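Local coordinates for ABC transporter sugar binding protein (Xanthomonas axonopodis pv. citri, PDB 3UOR) that probably serves as the periplasmic sugar-binding component of an ABC transporter, capturing maltose-type sugars for uptake into the bacterium, at residues S248-N256 with N268-P277. Residues are numbered along the deposited sequence; the frame is centred on the assembly and turned at random.
Sequences SNVWYEFFN and NVREFKLRQP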
loop_
_atom_site.group_PDB
_atom_site.type_symbol
_atom_site.label_atom_id
_atom_site.label_comp_id
_atom_site.label_asym_id
_atom_site.label_seq_id
_atom_site.Cartn_x
_atom_site.Cartn_y
_atom_site.Cartn_z
ATOM N N SER A 248 -13.899 14.709 -11.978
ATOM C CA SER A 248 -14.773 13.985 -12.897
ATOM C C SER A 248 -14.228 12.573 -13.154
ATOM O O SER A 248 -14.869 11.573 -12.806
ATOM C CB SER A 248 -14.978 14.763 -14.206
ATOM O OG SER A 248 -13.742 15.138 -14.787
ATOM N N ASN A 249 -13.030 12.507 -13.725
ATOM C CA ASN A 249 -12.405 11.243 -14.079
ATOM C C ASN A 249 -10.879 11.387 -14.025
ATOM O O ASN A 249 -10.307 12.142 -14.814
ATOM C CB ASN A 249 -12.866 10.847 -15.477
ATOM C CG ASN A 249 -12.274 9.547 -15.935
ATOM O OD1 ASN A 249 -11.066 9.440 -16.147
ATOM N ND2 ASN A 249 -13.124 8.542 -16.101
ATOM N N VAL A 250 -10.219 10.685 -13.098
ATOM C CA VAL A 250 -8.800 10.955 -12.847
ATOM C C VAL A 250 -7.949 10.723 -14.080
ATOM O O VAL A 250 -6.974 11.429 -14.297
ATOM C CB VAL A 250 -8.226 10.174 -11.647
ATOM C CG1 VAL A 250 -8.958 10.565 -10.362
ATOM C CG2 VAL A 250 -8.303 8.664 -11.889
ATOM N N TRP A 251 -8.331 9.761 -14.911
ATOM C CA TRP A 251 -7.526 9.465 -16.094
ATOM C C TRP A 251 -7.690 10.516 -17.186
ATOM O O TRP A 251 -6.705 10.985 -17.768
ATOM C CB TRP A 251 -7.803 8.045 -16.597
ATOM C CG TRP A 251 -7.703 7.060 -15.479
ATOM C CD1 TRP A 251 -6.569 6.699 -14.803
ATOM C CD2 TRP A 251 -8.780 6.339 -14.865
ATOM N NE1 TRP A 251 -6.876 5.794 -13.817
ATOM C CE2 TRP A 251 -8.222 5.553 -13.834
ATOM C CE3 TRP A 251 -10.160 6.274 -15.096
ATOM C CZ2 TRP A 251 -8.990 4.706 -13.043
ATOM C CZ3 TRP A 251 -10.922 5.444 -14.304
ATOM C CH2 TRP A 251 -10.334 4.668 -13.285
ATOM N N TYR A 252 -8.925 10.918 -17.456
ATOM C CA TYR A 252 -9.148 11.931 -18.480
ATOM C C TYR A 252 -8.632 13.306 -18.080
ATOM O O TYR A 252 -8.003 13.982 -18.885
ATOM C CB TYR A 252 -10.608 11.961 -18.912
ATOM C CG TYR A 252 -10.966 10.692 -19.648
ATOM C CD1 TYR A 252 -10.196 10.258 -20.730
ATOM C CD2 TYR A 252 -12.050 9.910 -19.254
ATOM C CE1 TYR A 252 -10.503 9.096 -21.409
ATOM C CE2 TYR A 252 -12.365 8.740 -19.929
ATOM C CZ TYR A 252 -11.586 8.342 -21.004
ATOM O OH TYR A 252 -11.889 7.188 -21.683
ATOM N N GLU A 253 -8.858 13.707 -16.832
ATOM C CA GLU A 253 -8.302 14.968 -16.346
ATOM C C GLU A 253 -6.780 15.004 -16.507
ATOM O O GLU A 253 -6.203 16.028 -16.895
ATOM C CB GLU A 253 -8.701 15.214 -14.892
ATOM C CG GLU A 253 -10.197 15.407 -14.682
ATOM C CD GLU A 253 -10.731 16.708 -15.278
ATOM O OE1 GLU A 253 -11.780 17.181 -14.791
ATOM O OE2 GLU A 253 -10.109 17.263 -16.217
ATOM N N PHE A 254 -6.139 13.875 -16.218
ATOM C CA PHE A 254 -4.692 13.740 -16.354
ATOM C C PHE A 254 -4.282 13.965 -17.806
ATOM O O PHE A 254 -3.414 14.798 -18.093
ATOM C CB PHE A 254 -4.273 12.355 -15.860
ATOM C CG PHE A 254 -2.809 12.027 -16.040
ATOM C CD1 PHE A 254 -1.883 12.344 -15.063
ATOM C CD2 PHE A 254 -2.376 11.316 -17.153
ATOM C CE1 PHE A 254 -0.538 11.986 -15.212
ATOM C CE2 PHE A 254 -1.033 10.964 -17.313
ATOM C CZ PHE A 254 -0.118 11.294 -16.344
ATOM N N PHE A 255 -4.923 13.246 -18.726
ATOM C CA PHE A 255 -4.607 13.381 -20.151
ATOM C C PHE A 255 -5.140 14.697 -20.753
ATOM O O PHE A 255 -4.741 15.104 -21.844
ATOM C CB PHE A 255 -5.125 12.176 -20.938
ATOM C CG PHE A 255 -4.363 10.903 -20.671
ATOM C CD1 PHE A 255 -2.995 10.852 -20.845
ATOM C CD2 PHE A 255 -5.020 9.761 -20.266
ATOM C CE1 PHE A 255 -2.292 9.690 -20.599
ATOM C CE2 PHE A 255 -4.323 8.593 -20.029
ATOM C CZ PHE A 255 -2.960 8.559 -20.197
ATOM N N ASN A 256 -6.034 15.356 -20.025
ATOM C CA ASN A 256 -6.520 16.669 -20.415
ATOM C C ASN A 256 -5.621 17.783 -19.911
ATOM O O ASN A 256 -5.796 18.934 -20.292
ATOM C CB ASN A 256 -7.949 16.892 -19.913
ATOM C CG ASN A 256 -8.988 16.323 -20.856
ATOM O OD1 ASN A 256 -8.728 16.158 -22.053
ATOM N ND2 ASN A 256 -10.175 16.019 -20.326
ATOM N N ASN A 268 -3.428 1.792 -11.497
ATOM C CA ASN A 268 -3.625 2.854 -12.485
ATOM C C ASN A 268 -2.869 2.628 -13.787
ATOM O O ASN A 268 -3.243 3.177 -14.826
ATOM C CB ASN A 268 -3.248 4.230 -11.920
ATOM C CG ASN A 268 -4.259 4.743 -10.919
ATOM O OD1 ASN A 268 -3.955 4.894 -9.734
ATOM N ND2 ASN A 268 -5.469 5.008 -11.384
ATOM N N VAL A 269 -1.793 1.855 -13.739
ATOM C CA VAL A 269 -0.962 1.725 -14.931
ATOM C C VAL A 269 -1.847 1.249 -16.081
ATOM O O VAL A 269 -1.888 1.876 -17.142
ATOM C CB VAL A 269 0.249 0.801 -14.715
ATOM C CG1 VAL A 269 0.970 0.511 -16.054
ATOM C CG2 VAL A 269 1.216 1.435 -13.734
ATOM N N ARG A 270 -2.593 0.171 -15.846
ATOM C CA ARG A 270 -3.489 -0.363 -16.869
ATOM C C ARG A 270 -4.556 0.638 -17.280
ATOM O O ARG A 270 -4.806 0.835 -18.472
ATOM C CB ARG A 270 -4.148 -1.666 -16.412
ATOM C CG ARG A 270 -4.834 -2.413 -17.555
ATOM C CD ARG A 270 -5.345 -3.796 -17.133
ATOM N NE ARG A 270 -4.343 -4.633 -16.455
ATOM C CZ ARG A 270 -3.092 -4.835 -16.876
ATOM N NH1 ARG A 270 -2.639 -4.250 -17.985
ATOM N NH2 ARG A 270 -2.286 -5.627 -16.177
ATOM N N GLU A 271 -5.176 1.278 -16.294
ATOM C CA GLU A 271 -6.248 2.230 -16.562
ATOM C C GLU A 271 -5.805 3.387 -17.431
ATOM O O GLU A 271 -6.547 3.809 -18.316
ATOM C CB GLU A 271 -6.844 2.731 -15.257
ATOM C CG GLU A 271 -7.391 1.597 -14.415
ATOM C CD GLU A 271 -8.355 0.733 -15.200
ATOM O OE1 GLU A 271 -9.164 1.287 -15.972
ATOM O OE2 GLU A 271 -8.300 -0.505 -15.060
ATOM N N PHE A 272 -4.603 3.906 -17.189
ATOM C CA PHE A 272 -4.093 4.993 -18.020
ATOM C C PHE A 272 -3.785 4.469 -19.420
ATOM O O PHE A 272 -4.023 5.154 -20.414
ATOM C CB PHE A 272 -2.816 5.608 -17.436
ATOM C CG PHE A 272 -3.051 6.608 -16.333
ATOM C CD1 PHE A 272 -3.620 7.839 -16.600
ATOM C CD2 PHE A 272 -2.666 6.333 -15.042
ATOM C CE1 PHE A 272 -3.810 8.765 -15.588
ATOM C CE2 PHE A 272 -2.864 7.256 -14.027
ATOM C CZ PHE A 272 -3.428 8.465 -14.299
ATOM N N LYS A 273 -3.224 3.264 -19.496
ATOM C CA LYS A 273 -2.925 2.666 -20.788
ATOM C C LYS A 273 -4.178 2.636 -21.647
ATOM O O LYS A 273 -4.142 3.007 -22.821
ATOM C CB LYS A 273 -2.385 1.249 -20.628
ATOM C CG LYS A 273 -0.895 1.148 -20.344
ATOM C CD LYS A 273 -0.510 -0.318 -20.158
ATOM C CE LYS A 273 0.965 -0.520 -19.826
ATOM N NZ LYS A 273 1.201 -1.869 -19.186
ATOM N N LEU A 274 -5.290 2.209 -21.054
ATOM C CA LEU A 274 -6.541 2.073 -21.791
ATOM C C LEU A 274 -7.098 3.395 -22.316
ATOM O O LEU A 274 -7.767 3.429 -23.348
ATOM C CB LEU A 274 -7.599 1.403 -20.924
ATOM C CG LEU A 274 -7.400 -0.062 -20.551
ATOM C CD1 LEU A 274 -8.627 -0.541 -19.811
ATOM C CD2 LEU A 274 -7.160 -0.903 -21.798
ATOM N N ARG A 275 -6.833 4.483 -21.609
ATOM C CA ARG A 275 -7.461 5.755 -21.937
ATOM C C ARG A 275 -6.489 6.730 -22.587
ATOM O O ARG A 275 -6.860 7.829 -22.989
ATOM C CB ARG A 275 -8.112 6.359 -20.687
ATOM C CG ARG A 275 -9.118 5.411 -20.040
ATOM C CD ARG A 275 -9.631 5.969 -18.728
ATOM N NE ARG A 275 -10.746 5.179 -18.225
ATOM C CZ ARG A 275 -10.642 3.913 -17.838
ATOM N NH1 ARG A 275 -9.472 3.295 -17.899
ATOM N NH2 ARG A 275 -11.712 3.259 -17.397
ATOM N N GLN A 276 -5.239 6.305 -22.671
ATOM C CA GLN A 276 -4.185 6.994 -23.402
ATOM C C GLN A 276 -4.695 7.447 -24.779
ATOM O O GLN A 276 -4.865 6.625 -25.683
ATOM C CB GLN A 276 -3.064 5.975 -23.577
ATOM C CG GLN A 276 -1.723 6.440 -24.063
ATOM C CD GLN A 276 -0.725 5.294 -23.993
ATOM O OE1 GLN A 276 0.469 5.493 -23.767
ATOM N NE2 GLN A 276 -1.227 4.077 -24.156
ATOM N N PRO A 277 -4.941 8.752 -24.953
ATOM C CA PRO A 277 -5.446 9.216 -26.254
ATOM C C PRO A 277 -4.379 9.107 -27.352
ATOM O O PRO A 277 -3.203 9.286 -27.065
ATOM C CB PRO A 277 -5.812 10.682 -25.990
ATOM C CG PRO A 277 -4.924 11.100 -24.868
ATOM C CD PRO A 277 -4.685 9.865 -24.020
#
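Trp251 and Phe272 meet in a T-shaped stack: the pyrrole edge of the indole points into the phenyl face, its CD1 lying 3.4 Å above the centre of the Phe272 ring with the two planes at 87°. Phe272 is the knob that helix 268-275 inserts among Val250, Trp251, Phe254 and Phe255; chi1 of -81° sets its ring beside the backbone N and carries it to helix 250-256, at which CB does not point directly. Its own edge supplies two further contacts, CE1 pressing on the face of Phe254 and CD1 standing 3.6 Å from Phe255 CE2 in an offset edge-to-face pair. Flat rings suit this place because each can offer an edge to one neighbour and a face to another. Phe255 uses a face for the chain leaving helix 268-275: the ring methylene Pro277 CD, well suited to CH-pi contact, sits 3.5 Å above the ring plane, and Gln276 CA also lies over that face.

Trp251 is the reciprocal knob. Over one indole face lie Glu271 CB, 3.7 Å from the five-membered-ring centroid, and the guanidinium of Arg275, an off-centre cation-pi partner. Arginine's long chain lets CD lie over the Tyr252 ring while the planar cation reaches the indole. Glu271 holds Arg275 NH1 through a salt bridge to OE1 (2.8 Å) and a hydrogen bond to O.

Phe272 and Val250 touch Tyr262 of strand 259-264, and Phe272 and Phe254 touch Trp284 of strand 284-287. Interlocking aromatics thus join two helices flanking strand 259-264 in this alpha/beta periplasmic-binding-protein fold, while the Glu271 carboxylate probably offsets the charge of Arg275 over the more exposed indole.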